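Long-range contacts in serine proteinase inhibitor A (PDB 3E8L), which probably inhibits trypsin and chymotrypsin at the same time through two reactive sites, and kallikrein weakly, as a Kunitz-type (STI-family) beta-trefoil inhibitor: residues L46-E57 against N165-G173; G64-S72 against R84-P92. The protein carries 2 engineered substitutions. One frame throughout, in Å; residues are numbered along the deposited sequence.

Contact 1. Residues L46-E57 against N165-G173; sequences LRKDACKSYVYE and NGRTLLGIG. Engineered in segment 46-57: Arg47 (natural residue His).
Leu169 wedges its isobutyl group between the side chains of Leu46, Tyr54 and Tyr56, each branch meeting a different neighbour. Its CD2 reaches the Tyr54 ring obliquely, 3.7 Å from Tyr54 CD1, while its CD1 meets Leu46 CD1 at 4.1 Å, the two leucines crossing at about a right angle. With the side chain turned beside the backbone N (chi1 -83°), Leu169 CG lies 3.9 Å from Tyr56 CB. Toward the surface, the extended chain of Arg167 runs past Leu46, its CD 3.6 Å from Leu46 CD1; the guanidinium plane is turned 64° from the Tyr56 ring, whose hydroxyl lies at the guanidinium edge without a hydrogen bond. On the inner side, Val55 CG1 and Leu170 CD1 touch at 4.0 Å. Two backbone bonds flank the single bridge of Tyr56 with Leu169: Leu170 N to Val55 O, nearly straight, and Glu57 N to Thr168 O at 2.8 Å. A water lies within hydrogen-bonding distance of both Val55 O and Leu170 O. Tyr54 OH is hydrogen-bonded to Glu107. The N-to-C directions of the short strand segments make 123°, well short of antiparallel. The contact joins hairpin 46-57, which pairs onward with strand 113-119, to the hairpin of 159-164 and 167-172 within the beta-trefoil fold.

Contact 2. Residues G64-S72 against R84-P92; sequences GLPVGFSAS and RYKFSFSMP. With SO4 (sulfate ion), chain I.
Phe69 directs its edge at the face of Phe87 in a T-shaped pair, with centroids 4.8 Å apart and planes at 67°. This is the tightly packed face of the ladder, which also carries Val67 and Phe89: Val67 CG2 lies 3.6 Å from Phe89 CE1, and Leu65 CD1 sits over the Phe89 ring in a CH-pi contact, 3.9 Å from the centroid and 14° off the normal. Phe181 meets the Phe69 ring and Trp101 that of Phe87. At one end, Ala71 CB adjoins the Tyr85 ring edge, 3.6 Å from Tyr85 CD1, while Tyr85 OH is hydrogen-bonded to Gln80 N. The other face, with Gly68, Ser70, Lys86 and Ser88, has fewer side-chain contacts across the strands, and Lys86 and Ser88 are partly exposed. There Ser70 OG packs against Lys86 CB (3.6 Å), and the Lys86 chain, with CG anti to the backbone N (chi1 179°), extends away until NZ donates a hydrogen bond to O1 of a sulfate, probably from the crystallisation liquor (3.2 Å). Lys86 also makes a cation-pi contact with Phe128. Paired backbone bonds join Gly68 with Ser88 and Ser70 with Lys86; another runs from Ser90 N to Pro66 O. The result is an antiparallel pair within a four-stranded sheet, its aromatic face turned into the beta-trefoil core.

Contact 1 and contact 2 have centres about 16 Å apart and nearest atoms about 4 Å apart, so they are neighbours in the fold without touching. Strand 52-57 of contact 1 is followed directly along the chain by strand 67-70 of contact 2, and both segments of contact 2 fall in sequence between those of contact 1. Strand 43-49 connects them in space: with strand 52-57 it forms the hairpin of contact 1, while Thr45 on it touches Leu65, Phe89 and Met91 of contact 2. Contact 2 is the more central, its centre about 7 Å from the chain centre against about 11 Å, and buries 681 Å² against 447 Å². The sulfate belongs to contact 2 alone, at its polar face.

Contact 1. Residues L46-E57 against N165-G173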
ATOM      1  N   LEU A  46      -8.546  -5.807  15.858  1.00 31.02           N
ATOM      2  CA  LEU A  46      -8.508  -7.048  16.644  1.00 31.85           C
ATOM      3  C   LEU A  46      -7.268  -7.824  16.256  1.00 32.60           C
ATOM      4  O   LEU A  46      -7.122  -8.210  15.090  1.00 33.11           O
ATOM      5  CB  LEU A  46      -9.695  -7.948  16.333  1.00 31.39           C
ATOM      6  CG  LEU A  46     -11.073  -7.735  16.925  1.00 32.38           C
ATOM      7  CD1 LEU A  46     -12.007  -8.808  16.365  1.00 31.91           C
ATOM      8  CD2 LEU A  46     -11.008  -7.811  18.454  1.00 33.08           C
ATOM      9  N   ARG A  47      -6.386  -8.086  17.212  1.00 33.23           N
ATOM     10  CA  ARG A  47      -5.199  -8.869  16.895  1.00 34.42           C
ATOM     11  C   ARG A  47      -5.534 -10.156  16.121  1.00 34.22           C
ATOM     12  O   ARG A  47      -6.432 -10.914  16.486  1.00 33.84           O
ATOM     13  CB  ARG A  47      -4.363  -9.178  18.152  1.00 34.92           C
ATOM     14  CG  ARG A  47      -3.663  -7.950  18.724  1.00 37.93           C
ATOM     15  CD  ARG A  47      -2.460  -8.303  19.589  1.00 42.55           C
ATOM     16  NE  ARG A  47      -2.002  -7.144  20.364  1.00 44.83           N
ATOM     17  CZ  ARG A  47      -2.298  -6.924  21.649  1.00 46.73           C
ATOM     18  NH1 ARG A  47      -1.838  -5.833  22.257  1.00 47.38           N
ATOM     19  NH2 ARG A  47      -3.048  -7.786  22.334  1.00 46.63           N
ATOM     20  N   LYS A  48      -4.803 -10.362  15.033  1.00 34.15           N
ATOM     21  CA  LYS A  48      -4.805 -11.608  14.303  1.00 33.96           C
ATOM     22  C   LYS A  48      -3.492 -12.353  14.571  1.00 34.04           C
ATOM     23  O   LYS A  48      -3.481 -13.408  15.185  1.00 33.86           O
ATOM     24  CB  LYS A  48      -4.977 -11.310  12.814  1.00 33.79           C
ATOM     25  CG  LYS A  48      -5.012 -12.509  11.913  1.00 33.36           C
ATOM     26  CD  LYS A  48      -5.405 -12.082  10.507  1.00 33.89           C
ATOM     27  CE  LYS A  48      -4.836 -13.052   9.460  1.00 32.62           C
ATOM     28  NZ  LYS A  48      -5.561 -14.336   9.438  1.00 30.29           N
ATOM     29  N   ASP A  49      -2.381 -11.777  14.113  1.00 34.47           N
ATOM     30  CA  ASP A  49      -1.081 -12.430  14.142  1.00 34.32           C
ATOM     31  C   ASP A  49       0.009 -11.449  13.771  1.00 33.95           C
ATOM     32  O   ASP A  49      -0.195 -10.569  12.972  1.00 33.97           O
ATOM     33  CB  ASP A  49      -1.049 -13.592  13.148  1.00 34.69           C
ATOM     34  CG  ASP A  49       0.181 -14.477  13.317  1.00 36.54           C
ATOM     35  OD1 ASP A  49       0.838 -14.463  14.405  1.00 35.83           O
ATOM     36  OD2 ASP A  49       0.482 -15.191  12.342  1.00 39.05           O
ATOM     37  N   ALA A  50       1.179 -11.676  14.362  1.00 34.23           N
ATOM     38  CA  ALA A  50       2.371 -10.873  14.142  1.00 33.85           C
ATOM     39  C   ALA A  50       2.052  -9.402  14.265  1.00 33.78           C
ATOM     40  O   ALA A  50       1.511  -8.960  15.270  1.00 34.00           O
ATOM     41  CB  ALA A  50       2.982 -11.179  12.791  1.00 34.04           C
ATOM     42  N   CYS A  51       2.394  -8.647  13.238  1.00 33.12           N
ATOM     43  CA  CYS A  51       2.061  -7.243  13.204  1.00 31.73           C
ATOM     44  C   CYS A  51       0.650  -7.078  12.593  1.00 31.73           C
ATOM     45  O   CYS A  51       0.274  -5.969  12.270  1.00 31.67           O
ATOM     46  CB  CYS A  51       3.150  -6.442  12.435  1.00 31.33           C
ATOM     47  SG  CYS A  51       4.951  -6.939  12.630  1.00 30.12           S
ATOM     48  N   LYS A  52      -0.138  -8.162  12.468  1.00 30.60           N
ATOM     49  CA  LYS A  52      -1.418  -8.068  11.752  1.00 29.59           C
ATOM     50  C   LYS A  52      -2.694  -8.141  12.613  1.00 29.17           C
ATOM     51  O   LYS A  52      -2.780  -8.908  13.572  1.00 29.19           O
ATOM     52  CB  LYS A  52      -1.449  -9.133  10.661  1.00 29.72           C
ATOM     53  CG  LYS A  52      -2.610  -9.046   9.691  1.00 29.99           C
ATOM     54  CD  LYS A  52      -2.496 -10.126   8.621  1.00 28.26           C
ATOM     55  CE  LYS A  52      -1.347  -9.851   7.681  1.00 27.62           C
ATOM     56  NZ  LYS A  52      -1.412 -10.778   6.529  1.00 28.74           N
ATOM     57  N   SER A  53      -3.685  -7.340  12.236  1.00 28.60           N
ATOM     58  CA  SER A  53      -4.943  -7.204  12.967  1.00 28.11           C
ATOM     59  C   SER A  53      -6.126  -7.309  12.019  1.00 27.90           C
ATOM     60  O   SER A  53      -5.971  -7.101  10.804  1.00 27.92           O
ATOM     61  CB  SER A  53      -5.006  -5.834  13.642  1.00 27.99           C
ATOM     62  OG  SER A  53      -4.221  -5.778  14.812  1.00 27.88           O
ATOM     63  N   TYR A  54      -7.310  -7.621  12.556  1.00 27.42           N
ATOM     64  CA  TYR A  54      -8.538  -7.494  11.762  1.00 27.02           C
ATOM     65  C   TYR A  54      -9.066  -6.086  11.949  1.00 27.47           C
ATOM     66  O   TYR A  54      -9.095  -5.595  13.087  1.00 27.25           O
ATOM     67  CB  TYR A  54      -9.615  -8.474  12.211  1.00 26.23           C
ATOM     68  CG  TYR A  54      -9.283  -9.931  12.021  1.00 23.83           C
ATOM     69  CD1 TYR A  54      -9.506 -10.551  10.811  1.00 22.26           C
ATOM     70  CD2 TYR A  54      -8.771 -10.692  13.069  1.00 21.52           C
ATOM     71  CE1 TYR A  54      -9.230 -11.888  10.630  1.00 21.84           C
ATOM     72  CE2 TYR A  54      -8.480 -12.041  12.903  1.00 21.87           C
ATOM     73  CZ  TYR A  54      -8.715 -12.638  11.666  1.00 21.62           C
ATOM     74  OH  TYR A  54      -8.439 -13.977  11.458  1.00 19.52           O
ATOM     75  N   VAL A  55      -9.462  -5.445  10.843  1.00 27.67           N
ATOM     76  CA  VAL A  55     -10.278  -4.236  10.898  1.00 28.22           C
ATOM     77  C   VAL A  55     -11.713  -4.620  11.287  1.00 28.53           C
ATOM     78  O   VAL A  55     -12.399  -5.364  10.573  1.00 28.44           O
ATOM     79  CB  VAL A  55     -10.292  -3.473   9.558  1.00 28.33           C
ATOM     80  CG1 VAL A  55     -11.042  -2.147   9.714  1.00 28.96           C
ATOM     81  CG2 VAL A  55      -8.892  -3.220   9.067  1.00 27.72           C
ATOM     82  N   TYR A  56     -12.149  -4.129  12.435  1.00 29.01           N
ATOM     83  CA  TYR A  56     -13.500  -4.379  12.923  1.00 29.48           C
ATOM     84  C   TYR A  56     -14.111  -3.115  13.530  1.00 30.22           C
ATOM     85  O   TYR A  56     -13.407  -2.140  13.831  1.00 29.81           O
ATOM     86  CB  TYR A  56     -13.476  -5.495  13.970  1.00 29.74           C
ATOM     87  CG  TYR A  56     -13.321  -5.034  15.408  1.00 29.52           C
ATOM     88  CD1 TYR A  56     -14.335  -5.256  16.337  1.00 29.88           C
ATOM     89  CD2 TYR A  56     -12.163  -4.380  15.842  1.00 30.36           C
ATOM     90  CE1 TYR A  56     -14.209  -4.831  17.656  1.00 30.25           C
ATOM     91  CE2 TYR A  56     -12.026  -3.950  17.156  1.00 29.14           C
ATOM     92  CZ  TYR A  56     -13.046  -4.178  18.059  1.00 30.11           C
ATOM     93  OH  TYR A  56     -12.909  -3.761  19.371  1.00 30.82           O
ATOM     94  N   GLU A  57     -15.420  -3.139  13.731  1.00 31.09           N
ATOM     95  CA  GLU A  57     -16.108  -2.013  14.327  1.00 32.04           C
ATOM     96  C   GLU A  57     -16.098  -2.128  15.852  1.00 32.83           C
ATOM     97  O   GLU A  57     -16.649  -3.072  16.416  1.00 33.77           O
ATOM     98  CB  GLU A  57     -17.525  -1.973  13.808  1.00 31.74           C
ATOM     99  CG  GLU A  57     -18.227  -0.672  14.053  1.00 33.02           C
ATOM    100  CD  GLU A  57     -19.694  -0.761  13.695  1.00 33.36           C
ATOM    101  OE1 GLU A  57     -19.993  -1.387  12.658  1.00 34.48           O
ATOM    102  OE2 GLU A  57     -20.535  -0.221  14.452  1.00 32.90           O
ATOM    103  N   ASN A 165     -18.364 -14.261  15.376  1.00 26.92           N
ATOM    104  CA  ASN A 165     -18.385 -14.456  16.836  1.00 27.11           C
ATOM    105  C   ASN A 165     -18.804 -13.171  17.559  1.00 27.22           C
ATOM    106  O   ASN A 165     -18.067 -12.669  18.406  1.00 27.63           O
ATOM    107  CB  ASN A 165     -17.007 -14.906  17.369  1.00 26.92           C
ATOM    108  CG  ASN A 165     -16.532 -16.225  16.777  1.00 26.71           C
ATOM    109  OD1 ASN A 165     -15.388 -16.329  16.304  1.00 26.98           O
ATOM    110  ND2 ASN A 165     -17.398 -17.237  16.794  1.00 24.12           N
ATOM    111  N   GLY A 166     -19.950 -12.609  17.189  1.00 26.89           N
ATOM    112  CA  GLY A 166     -20.468 -11.423  17.862  1.00 26.83           C
ATOM    113  C   GLY A 166     -19.829 -10.092  17.474  1.00 27.00           C
ATOM    114  O   GLY A 166     -20.423  -9.038  17.699  1.00 26.97           O
ATOM    115  N   ARG A 167     -18.632 -10.125  16.889  1.00 26.90           N
ATOM    116  CA  ARG A 167     -17.950  -8.894  16.494  1.00 26.83           C
ATOM    117  C   ARG A 167     -18.172  -8.573  15.009  1.00 26.62           C
ATOM    118  O   ARG A 167     -18.223  -9.476  14.162  1.00 26.73           O
ATOM    119  CB  ARG A 167     -16.459  -8.932  16.855  1.00 26.95           C
ATOM    120  CG  ARG A 167     -16.219  -8.931  18.358  1.00 28.83           C
ATOM    121  CD  ARG A 167     -14.762  -8.829  18.725  1.00 32.78           C
ATOM    122  NE  ARG A 167     -14.492  -9.490  20.005  1.00 36.67           N
ATOM    123  CZ  ARG A 167     -14.107  -8.868  21.129  1.00 39.82           C
ATOM    124  NH1 ARG A 167     -13.930  -7.539  21.153  1.00 39.90           N
ATOM    125  NH2 ARG A 167     -13.901  -9.579  22.248  1.00 38.77           N
ATOM    126  N   THR A 168     -18.338  -7.288  14.708  1.00 25.50           N
ATOM    127  CA  THR A 168     -18.544  -6.872  13.353  1.00 25.13           C
ATOM    128  C   THR A 168     -17.197  -6.578  12.668  1.00 25.50           C
ATOM    129  O   THR A 168     -16.506  -5.622  13.009  1.00 25.89           O
ATOM    130  CB  THR A 168     -19.501  -5.679  13.288  1.00 25.02           C
ATOM    131  OG1 THR A 168     -20.799  -6.088  13.753  1.00 24.48           O
ATOM    132  CG2 THR A 168     -19.627  -5.165  11.858  1.00 24.80           C
ATOM    133  N   LEU A 169     -16.832  -7.422  11.707  1.00 25.24           N
ATOM    134  CA  LEU A 169     -15.571  -7.294  10.981  1.00 25.22           C
ATOM    135  C   LEU A 169     -15.792  -6.871   9.532  1.00 24.99           C
ATOM    136  O   LEU A 169     -16.827  -7.164   8.937  1.00 25.42           O
ATOM    137  CB  LEU A 169     -14.810  -8.629  10.998  1.00 24.93           C
ATOM    138  CG  LEU A 169     -13.961  -8.979  12.209  1.00 25.25           C
ATOM    139  CD1 LEU A 169     -14.835  -9.303  13.438  1.00 25.16           C
ATOM    140  CD2 LEU A 169     -13.032 -10.148  11.845  1.00 24.55           C
ATOM    141  N   LEU A 170     -14.807  -6.204   8.961  1.00 24.74           N
ATOM    142  CA  LEU A 170     -14.928  -5.758   7.592  1.00 24.73           C
ATOM    143  C   LEU A 170     -14.265  -6.763   6.681  1.00 25.31           C
ATOM    144  O   LEU A 170     -13.254  -7.363   7.055  1.00 26.06           O
ATOM    145  CB  LEU A 170     -14.283  -4.387   7.421  1.00 24.14           C
ATOM    146  CG  LEU A 170     -14.916  -3.203   8.145  1.00 22.66           C
ATOM    147  CD1 LEU A 170     -14.376  -1.954   7.540  1.00 20.77           C
ATOM    148  CD2 LEU A 170     -16.436  -3.243   8.005  1.00 22.99           C
ATOM    149  N   GLY A 171     -14.836  -6.958   5.496  1.00 25.20           N
ATOM    150  CA  GLY A 171     -14.216  -7.791   4.471  1.00 24.70           C
ATOM    151  C   GLY A 171     -14.768  -7.442   3.100  1.00 25.03           C
ATOM    152  O   GLY A 171     -15.591  -6.528   2.969  1.00 25.61           O
ATOM    153  N   ILE A 172     -14.291  -8.140   2.070  1.00 24.43           N
ATOM    154  CA  ILE A 172     -14.787  -7.973   0.722  1.00 23.81           C
ATOM    155  C   ILE A 172     -16.166  -8.599   0.687  1.00 24.19           C
ATOM    156  O   ILE A 172     -16.349  -9.745   1.138  1.00 23.79           O
ATOM    157  CB  ILE A 172     -13.864  -8.677  -0.299  1.00 23.74           C
ATOM    158  CG1 ILE A 172     -12.443  -8.116  -0.225  1.00 23.22           C
ATOM    159  CG2 ILE A 172     -14.457  -8.643  -1.731  1.00 22.97           C
ATOM    160  CD1 ILE A 172     -12.291  -6.592  -0.469  1.00 21.36           C
ATOM    161  N   GLY A 173     -17.128  -7.841   0.171  1.00 23.93           N
ATOM    162  CA  GLY A 173     -18.514  -8.290   0.077  1.00 24.19           C
ATOM    163  C   GLY A 173     -19.218  -8.114   1.395  1.00 24.81           C
ATOM    164  O   GLY A 173     -19.044  -7.106   2.070  1.00 25.69           O
TER
HETATM  165  O   HOH W   1     -11.774  -7.881   9.263  1.00 33.49           O

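Contact 2. Residues G64-S72 against R84-P92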
ATOM      1  N   GLY A  64     -12.820   4.904  18.057  1.00 41.69           N
ATOM      2  CA  GLY A  64     -12.194   4.206  16.967  1.00 38.67           C
ATOM      3  C   GLY A  64     -10.741   4.622  16.973  1.00 36.76           C
ATOM      4  O   GLY A  64     -10.342   5.504  17.710  1.00 36.16           O
ATOM      5  N   LEU A  65      -9.944   3.981  16.148  1.00 35.07           N
ATOM      6  CA  LEU A  65      -8.576   4.382  15.965  1.00 33.66           C
ATOM      7  C   LEU A  65      -8.481   5.425  14.899  1.00 32.27           C
ATOM      8  O   LEU A  65      -9.256   5.468  13.994  1.00 31.85           O
ATOM      9  CB  LEU A  65      -7.680   3.219  15.635  1.00 33.34           C
ATOM     10  CG  LEU A  65      -7.346   2.137  16.625  1.00 34.70           C
ATOM     11  CD1 LEU A  65      -6.817   0.998  15.868  1.00 35.83           C
ATOM     12  CD2 LEU A  65      -6.340   2.568  17.598  1.00 33.16           C
ATOM     13  N   PRO A  66      -7.523   6.302  15.056  1.00 31.31           N
ATOM     14  CA  PRO A  66      -7.243   7.347  14.074  1.00 30.31           C
ATOM     15  C   PRO A  66      -6.646   6.759  12.807  1.00 29.80           C
ATOM     16  O   PRO A  66      -5.810   5.870  12.890  1.00 30.02           O
ATOM     17  CB  PRO A  66      -6.192   8.217  14.776  1.00 30.31           C
ATOM     18  CG  PRO A  66      -6.179   7.809  16.193  1.00 29.77           C
ATOM     19  CD  PRO A  66      -6.655   6.418  16.245  1.00 30.91           C
ATOM     20  N   VAL A  67      -7.065   7.257  11.648  1.00 29.38           N
ATOM     21  CA  VAL A  67      -6.563   6.786  10.367  1.00 28.58           C
ATOM     22  C   VAL A  67      -5.988   7.943   9.561  1.00 28.50           C
ATOM     23  O   VAL A  67      -6.593   8.997   9.457  1.00 28.88           O
ATOM     24  CB  VAL A  67      -7.671   6.117   9.519  1.00 28.99           C
ATOM     25  CG1 VAL A  67      -7.067   5.382   8.315  1.00 28.23           C
ATOM     26  CG2 VAL A  67      -8.534   5.168  10.355  1.00 28.37           C
ATOM     27  N   GLY A  68      -4.815   7.733   8.975  1.00 28.47           N
ATOM     28  CA  GLY A  68      -4.222   8.687   8.035  1.00 26.91           C
ATOM     29  C   GLY A  68      -4.428   8.179   6.622  1.00 26.11           C
ATOM     30  O   GLY A  68      -4.401   6.962   6.374  1.00 26.11           O
ATOM     31  N   PHE A  69      -4.637   9.107   5.697  1.00 25.13           N
ATOM     32  CA  PHE A  69      -4.916   8.770   4.306  1.00 24.47           C
ATOM     33  C   PHE A  69      -3.801   9.283   3.435  1.00 24.49           C
ATOM     34  O   PHE A  69      -3.419  10.450   3.512  1.00 24.83           O
ATOM     35  CB  PHE A  69      -6.248   9.369   3.862  1.00 24.47           C
ATOM     36  CG  PHE A  69      -7.393   9.021   4.767  1.00 24.34           C
ATOM     37  CD1 PHE A  69      -7.799   7.685   4.922  1.00 23.47           C
ATOM     38  CD2 PHE A  69      -8.052  10.018   5.488  1.00 23.12           C
ATOM     39  CE1 PHE A  69      -8.849   7.354   5.776  1.00 23.78           C
ATOM     40  CE2 PHE A  69      -9.109   9.697   6.339  1.00 22.95           C
ATOM     41  CZ  PHE A  69      -9.503   8.359   6.481  1.00 24.55           C
ATOM     42  N   SER A  70      -3.245   8.419   2.606  1.00 24.35           N
ATOM     43  CA  SER A  70      -2.129   8.877   1.807  1.00 23.96           C
ATOM     44  C   SER A  70      -2.172   8.384   0.373  1.00 23.95           C
ATOM     45  O   SER A  70      -2.937   7.481   0.041  1.00 24.94           O
ATOM     46  CB  SER A  70      -0.807   8.598   2.522  1.00 23.44           C
ATOM     47  OG  SER A  70      -0.525   7.236   2.530  1.00 23.74           O
ATOM     48  N   ALA A  71      -1.371   9.007  -0.480  1.00 24.14           N
ATOM     49  CA  ALA A  71      -1.443   8.804  -1.924  1.00 24.37           C
ATOM     50  C   ALA A  71      -0.066   9.036  -2.513  1.00 24.55           C
ATOM     51  O   ALA A  71       0.814   9.531  -1.818  1.00 24.90           O
ATOM     52  CB  ALA A  71      -2.446   9.776  -2.531  1.00 23.98           C
ATOM     53  N   SER A  72       0.130   8.706  -3.786  1.00 24.72           N
ATOM     54  CA  SER A  72       1.422   8.954  -4.417  1.00 25.01           C
ATOM     55  C   SER A  72       1.729  10.434  -4.536  1.00 25.70           C
ATOM     56  O   SER A  72       0.818  11.268  -4.637  1.00 25.93           O
ATOM     57  CB  SER A  72       1.483   8.325  -5.792  1.00 24.94           C
ATOM     58  OG  SER A  72       1.775   6.957  -5.664  1.00 25.01           O
ATOM     59  N   ARG A  84      -8.082   6.538  -5.023  1.00 30.80           N
ATOM     60  CA  ARG A  84      -7.549   5.455  -4.210  1.00 31.15           C
ATOM     61  C   ARG A  84      -6.460   5.910  -3.251  1.00 30.59           C
ATOM     62  O   ARG A  84      -5.558   6.663  -3.617  1.00 30.44           O
ATOM     63  CB  ARG A  84      -7.085   4.295  -5.103  1.00 30.79           C
ATOM     64  CG  ARG A  84      -8.226   3.354  -5.395  1.00 32.35           C
ATOM     65  CD  ARG A  84      -9.122   3.816  -6.551  1.00 32.48           C
ATOM     66  NE  ARG A  84      -8.430   3.454  -7.765  1.00 34.75           N
ATOM     67  CZ  ARG A  84      -8.884   2.634  -8.689  1.00 35.24           C
ATOM     68  NH1 ARG A  84     -10.099   2.119  -8.607  1.00 35.13           N
ATOM     69  NH2 ARG A  84      -8.101   2.364  -9.714  1.00 36.46           N
ATOM     70  N   TYR A  85      -6.575   5.444  -2.018  1.00 30.67           N
ATOM     71  CA  TYR A  85      -5.676   5.847  -0.957  1.00 30.81           C
ATOM     72  C   TYR A  85      -5.267   4.706  -0.059  1.00 31.34           C
ATOM     73  O   TYR A  85      -6.014   3.738   0.133  1.00 31.24           O
ATOM     74  CB  TYR A  85      -6.322   6.940  -0.129  1.00 30.39           C
ATOM     75  CG  TYR A  85      -6.741   8.083  -0.988  1.00 29.56           C
ATOM     76  CD1 TYR A  85      -5.798   8.978  -1.491  1.00 29.55           C
ATOM     77  CD2 TYR A  85      -8.074   8.258  -1.328  1.00 29.00           C
ATOM     78  CE1 TYR A  85      -6.185  10.036  -2.306  1.00 30.90           C
ATOM     79  CE2 TYR A  85      -8.470   9.299  -2.142  1.00 30.60           C
ATOM     80  CZ  TYR A  85      -7.528  10.183  -2.631  1.00 31.29           C
ATOM     81  OH  TYR A  85      -7.944  11.215  -3.432  1.00 31.66           O
ATOM     82  N   LYS A  86      -4.059   4.838   0.483  1.00 31.71           N
ATOM     83  CA  LYS A  86      -3.557   3.975   1.542  1.00 31.60           C
ATOM     84  C   LYS A  86      -4.192   4.447   2.852  1.00 30.87           C
ATOM     85  O   LYS A  86      -4.158   5.645   3.158  1.00 31.16           O
ATOM     86  CB  LYS A  86      -2.041   4.116   1.579  1.00 31.83           C
ATOM     87  CG  LYS A  86      -1.287   3.322   2.643  1.00 33.99           C
ATOM     88  CD  LYS A  86       0.189   3.268   2.191  1.00 38.79           C
ATOM     89  CE  LYS A  86       1.170   3.173   3.342  1.00 42.03           C
ATOM     90  NZ  LYS A  86       2.509   3.694   2.941  1.00 43.05           N
ATOM     91  N   PHE A  87      -4.795   3.517   3.594  1.00 30.14           N
ATOM     92  CA  PHE A  87      -5.379   3.792   4.921  1.00 28.87           C
ATOM     93  C   PHE A  87      -4.412   3.285   5.987  1.00 28.00           C
ATOM     94  O   PHE A  87      -3.962   2.150   5.906  1.00 28.22           O
ATOM     95  CB  PHE A  87      -6.714   3.058   5.075  1.00 28.65           C
ATOM     96  CG  PHE A  87      -7.879   3.713   4.363  1.00 28.17           C
ATOM     97  CD1 PHE A  87      -7.694   4.460   3.193  1.00 26.60           C
ATOM     98  CD2 PHE A  87      -9.180   3.546   4.856  1.00 25.41           C
ATOM     99  CE1 PHE A  87      -8.790   5.044   2.541  1.00 25.83           C
ATOM    100  CE2 PHE A  87     -10.263   4.117   4.208  1.00 24.52           C
ATOM    101  CZ  PHE A  87     -10.076   4.867   3.061  1.00 24.30           C
ATOM    102  N   SER A  88      -4.101   4.105   6.987  1.00 26.92           N
ATOM    103  CA  SER A  88      -3.139   3.715   8.016  1.00 26.01           C
ATOM    104  C   SER A  88      -3.602   4.185   9.383  1.00 26.12           C
ATOM    105  O   SER A  88      -3.858   5.369   9.597  1.00 26.07           O
ATOM    106  CB  SER A  88      -1.757   4.282   7.706  1.00 26.23           C
ATOM    107  OG  SER A  88      -1.183   3.672   6.551  1.00 25.44           O
ATOM    108  N   PHE A  89      -3.732   3.250  10.304  1.00 25.51           N
ATOM    109  CA  PHE A  89      -4.073   3.593  11.653  1.00 26.02           C
ATOM    110  C   PHE A  89      -2.937   4.338  12.345  1.00 26.75           C
ATOM    111  O   PHE A  89      -1.762   4.033  12.151  1.00 26.18           O
ATOM    112  CB  PHE A  89      -4.395   2.335  12.455  1.00 26.14           C
ATOM    113  CG  PHE A  89      -5.760   1.758  12.177  1.00 25.29           C
ATOM    114  CD1 PHE A  89      -6.912   2.543  12.306  1.00 25.87           C
ATOM    115  CD2 PHE A  89      -5.893   0.424  11.828  1.00 22.87           C
ATOM    116  CE1 PHE A  89      -8.188   1.994  12.060  1.00 26.52           C
ATOM    117  CE2 PHE A  89      -7.148  -0.137  11.589  1.00 24.55           C
ATOM    118  CZ  PHE A  89      -8.299   0.638  11.710  1.00 25.31           C
ATOM    119  N   SER A  90      -3.302   5.323  13.161  1.00 27.43           N
ATOM    120  CA  SER A  90      -2.327   6.024  13.980  1.00 28.23           C
ATOM    121  C   SER A  90      -2.421   5.388  15.342  1.00 27.94           C
ATOM    122  O   SER A  90      -3.329   5.683  16.124  1.00 28.80           O
ATOM    123  CB  SER A  90      -2.654   7.514  14.055  1.00 28.35           C
ATOM    124  OG  SER A  90      -1.605   8.222  14.680  1.00 30.78           O
ATOM    125  N   MET A  91      -1.507   4.464  15.600  1.00 27.36           N
ATOM    126  CA  MET A  91      -1.573   3.640  16.810  1.00 26.12           C
ATOM    127  C   MET A  91      -0.168   3.235  17.212  1.00 25.15           C
ATOM    128  O   MET A  91       0.700   3.099  16.352  1.00 24.87           O
ATOM    129  CB  MET A  91      -2.447   2.412  16.568  1.00 26.23           C
ATOM    130  CG  MET A  91      -1.960   1.503  15.428  1.00 26.57           C
ATOM    131  SD  MET A  91      -2.958   0.029  15.182  1.00 28.50           S
ATOM    132  CE  MET A  91      -2.908  -0.715  16.827  1.00 29.76           C
ATOM    133  N   PRO A  92       0.074   3.067  18.519  1.00 24.90           N
ATOM    134  CA  PRO A  92       1.434   2.728  18.934  1.00 24.49           C
ATOM    135  C   PRO A  92       1.779   1.357  18.371  1.00 23.92           C
ATOM    136  O   PRO A  92       0.919   0.472  18.349  1.00 23.78           O
ATOM    137  CB  PRO A  92       1.338   2.685  20.458  1.00 24.49           C
ATOM    138  CG  PRO A  92       0.069   3.387  20.805  1.00 24.78           C
ATOM    139  CD  PRO A  92      -0.844   3.122  19.668  1.00 25.02           C
TER
HETATM  140  S   SO4 I 183       2.204   5.448  -0.635  0.50 35.00           S
HETATM  141  O1  SO4 I 183       3.002   4.317  -0.154  0.50 35.00           O
HETATM  142  O2  SO4 I 183       2.440   6.623   0.201  0.50 35.00           O
HETATM  143  O3  SO4 I 183       2.527   5.732  -2.035  0.50 35.00           O
HETATM  144  O4  SO4 I 183       0.785   5.123  -0.544  0.50 35.00           O